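Carbonic anhydrase (PDB 6LAC) probably catalyses the reversible hydration of carbon dioxide to hydrogencarbonate, as a zinc-dependent carbonic anhydrase of the beta class. Local coordinates at residues A[80-85]-A[158-163]. The protein carries 1 engineered substitution. Residues are numbered along the deposited sequence; the frame is centred on the assembly and turned at random.
Sequences KIRNIV and KQQLNI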
loop_
_atom_site.group_PDB
_atom_site.type_symbol
_atom_site.label_atom_id
_atom_site.label_comp_id
_atom_site.label_asym_id
_atom_site.label_seq_id
_atom_site.Cartn_x
_atom_site.Cartn_y
_atom_site.Cartn_z
ATOM N N LYS A 80 1.141 18.123 -2.925
ATOM C CA LYS A 80 2.242 19.062 -2.572
ATOM C C LYS A 80 3.020 18.534 -1.379
ATOM O O LYS A 80 3.427 19.269 -0.471
ATOM C CB LYS A 80 1.710 20.475 -2.262
ATOM C CG LYS A 80 0.833 21.051 -3.358
ATOM C CD LYS A 80 1.529 21.057 -4.690
ATOM C CE LYS A 80 0.949 22.063 -5.665
ATOM N NZ LYS A 80 -0.445 21.721 -6.024
ATOM N N ILE A 81 3.243 17.221 -1.364
ATOM C CA ILE A 81 3.965 16.575 -0.245
ATOM C C ILE A 81 5.432 16.960 -0.319
ATOM O O ILE A 81 6.033 16.806 -1.397
ATOM C CB ILE A 81 3.699 15.059 -0.287
ATOM C CG1 ILE A 81 2.275 14.817 0.195
ATOM C CG2 ILE A 81 4.676 14.268 0.558
ATOM C CD1 ILE A 81 1.738 13.397 0.119
ATOM N N ARG A 82 5.979 17.272 0.852
ATOM C CA ARG A 82 7.376 17.714 0.983
ATOM C C ARG A 82 8.270 16.737 1.717
ATOM O O ARG A 82 9.495 16.932 1.778
ATOM C CB ARG A 82 7.480 19.047 1.719
ATOM C CG ARG A 82 6.609 20.146 1.134
ATOM C CD ARG A 82 6.763 20.283 -0.335
ATOM N NE ARG A 82 6.490 21.678 -0.677
ATOM C CZ ARG A 82 6.279 22.119 -1.898
ATOM N NH1 ARG A 82 6.067 23.410 -2.091
ATOM N NH2 ARG A 82 6.294 21.284 -2.919
ATOM N N ASN A 83 7.678 15.618 2.169
ATOM C CA ASN A 83 8.423 14.581 2.901
ATOM C C ASN A 83 7.931 13.203 2.440
ATOM O O ASN A 83 6.714 12.977 2.402
ATOM C CB ASN A 83 8.273 14.694 4.409
ATOM C CG ASN A 83 8.996 15.910 4.989
ATOM O OD1 ASN A 83 10.210 15.850 5.146
ATOM N ND2 ASN A 83 8.222 16.974 5.213
ATOM N N ILE A 84 8.889 12.339 2.212
ATOM C CA ILE A 84 8.653 10.918 1.839
ATOM C C ILE A 84 9.406 10.087 2.864
ATOM O O ILE A 84 10.593 10.408 3.093
ATOM C CB ILE A 84 9.139 10.607 0.434
ATOM C CG1 ILE A 84 8.384 11.453 -0.587
ATOM C CG2 ILE A 84 8.975 9.097 0.144
ATOM C CD1 ILE A 84 8.884 11.361 -2.016
ATOM N N VAL A 85 8.790 9.088 3.462
ATOM C CA VAL A 85 9.498 8.136 4.331
ATOM C C VAL A 85 9.472 6.794 3.637
ATOM O O VAL A 85 8.341 6.347 3.287
ATOM C CB VAL A 85 8.844 8.087 5.714
ATOM C CG1 VAL A 85 9.588 7.062 6.573
ATOM C CG2 VAL A 85 8.859 9.431 6.395
ATOM N N LYS A 158 15.267 22.287 -5.576
ATOM C CA LYS A 158 14.459 23.451 -5.158
ATOM C C LYS A 158 14.272 23.507 -3.657
ATOM O O LYS A 158 13.524 24.338 -3.183
ATOM C CB LYS A 158 13.127 23.423 -5.903
ATOM C CG LYS A 158 13.304 23.686 -7.389
ATOM C CD LYS A 158 12.115 23.299 -8.247
ATOM C CE LYS A 158 10.857 24.028 -7.894
ATOM N NZ LYS A 158 9.834 23.765 -8.932
ATOM N N GLN A 159 14.832 22.523 -2.940
ATOM C CA GLN A 159 14.641 22.416 -1.475
ATOM C C GLN A 159 13.169 22.299 -1.124
ATOM O O GLN A 159 12.675 22.812 -0.159
ATOM C CB GLN A 159 15.309 23.564 -0.703
ATOM C CG GLN A 159 15.708 23.167 0.722
ATOM C CD GLN A 159 16.566 24.246 1.348
ATOM O OE1 GLN A 159 17.575 24.591 0.776
ATOM N NE2 GLN A 159 16.171 24.730 2.511
ATOM N N GLN A 160 12.460 21.513 -1.931
ATOM C CA GLN A 160 11.022 21.256 -1.704
ATOM C C GLN A 160 10.739 19.789 -1.373
ATOM O O GLN A 160 9.538 19.381 -1.464
ATOM C CB GLN A 160 10.213 21.700 -2.917
ATOM C CG GLN A 160 10.274 23.210 -3.090
ATOM C CD GLN A 160 9.434 23.773 -4.201
ATOM O OE1 GLN A 160 9.209 23.129 -5.220
ATOM N NE2 GLN A 160 9.076 25.032 -4.036
ATOM N N LEU A 161 11.724 18.993 -1.090
ATOM C CA LEU A 161 11.455 17.560 -0.815
ATOM C C LEU A 161 12.566 17.029 0.033
ATOM O O LEU A 161 13.758 17.349 -0.216
ATOM C CB LEU A 161 11.415 16.813 -2.121
ATOM C CG LEU A 161 11.138 15.307 -2.008
ATOM C CD1 LEU A 161 9.791 15.008 -1.390
ATOM C CD2 LEU A 161 11.248 14.652 -3.360
ATOM N N ASN A 162 12.235 16.227 1.030
ATOM C CA ASN A 162 13.183 15.370 1.740
ATOM C C ASN A 162 12.677 13.929 1.689
ATOM O O ASN A 162 11.465 13.756 1.865
ATOM C CB ASN A 162 13.373 15.837 3.178
ATOM C CG ASN A 162 14.243 17.091 3.299
ATOM O OD1 ASN A 162 15.374 17.088 2.864
ATOM N ND2 ASN A 162 13.679 18.101 3.879
ATOM N N ILE A 163 13.608 13.020 1.519
ATOM C CA ILE A 163 13.302 11.559 1.537
ATOM C C ILE A 163 14.057 10.963 2.702
ATOM O O ILE A 163 15.283 11.219 2.830
ATOM C CB ILE A 163 13.642 10.895 0.212
ATOM C CG1 ILE A 163 12.976 11.620 -0.961
ATOM C CG2 ILE A 163 13.231 9.416 0.252
ATOM C CD1 ILE A 163 13.211 11.007 -2.326
HETATM O O HOH W 1 7.569 18.557 -2.990
HETATM O O HOH W 2 10.681 18.993 3.169
#
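R82 O is gripped from several directions: N162 N donates to it across 2.9 Å, and a water adds a second hydrogen bond. L161 CA makes a weaker CA-H...O contact with R82 O at 3.3 Å. The amide of N162 comes in tilted 27° from the carbonyl plane. N162 O then accepts I84 N at 3.0 Å, this time in the carbonyl plane, and the two bonds exemplify how parallel strands begin to pair, with N83 beside N162 and I84 beside I163. Just ahead of the strands, where the chains are still loops, another water takes over the bridging: it donates to both I81 O and Q160 O and accepts from R82 NH2. R82 is bent at chi2, which brings its guanidinium alongside Q160; the two flat groups stack with planes 23° apart. Q160 CB lies over one face of the guanidinium, displaced toward the rim. On one side of the sheet, N83 and N162 run side by side; N83 OD1 passes 3.7 Å from N162 CB but takes its hydrogen bond from W164 NE1. On the other, I84 CD1 meets L161 CD1 at 3.8 Å, reached because L161 holds CG opposite its backbone N (chi1 180°). Both segments follow helices, Q159 closing helix 150-157 with a Schellman motif. Strand 83-89 lies between 162-169 and 29-34 in the central sheet of the beta-class fold, while L72 and L76 of helix 66-77 and V143 and L146 of helix 127-148 pack against the apolar side formed by I84, L161 and I163.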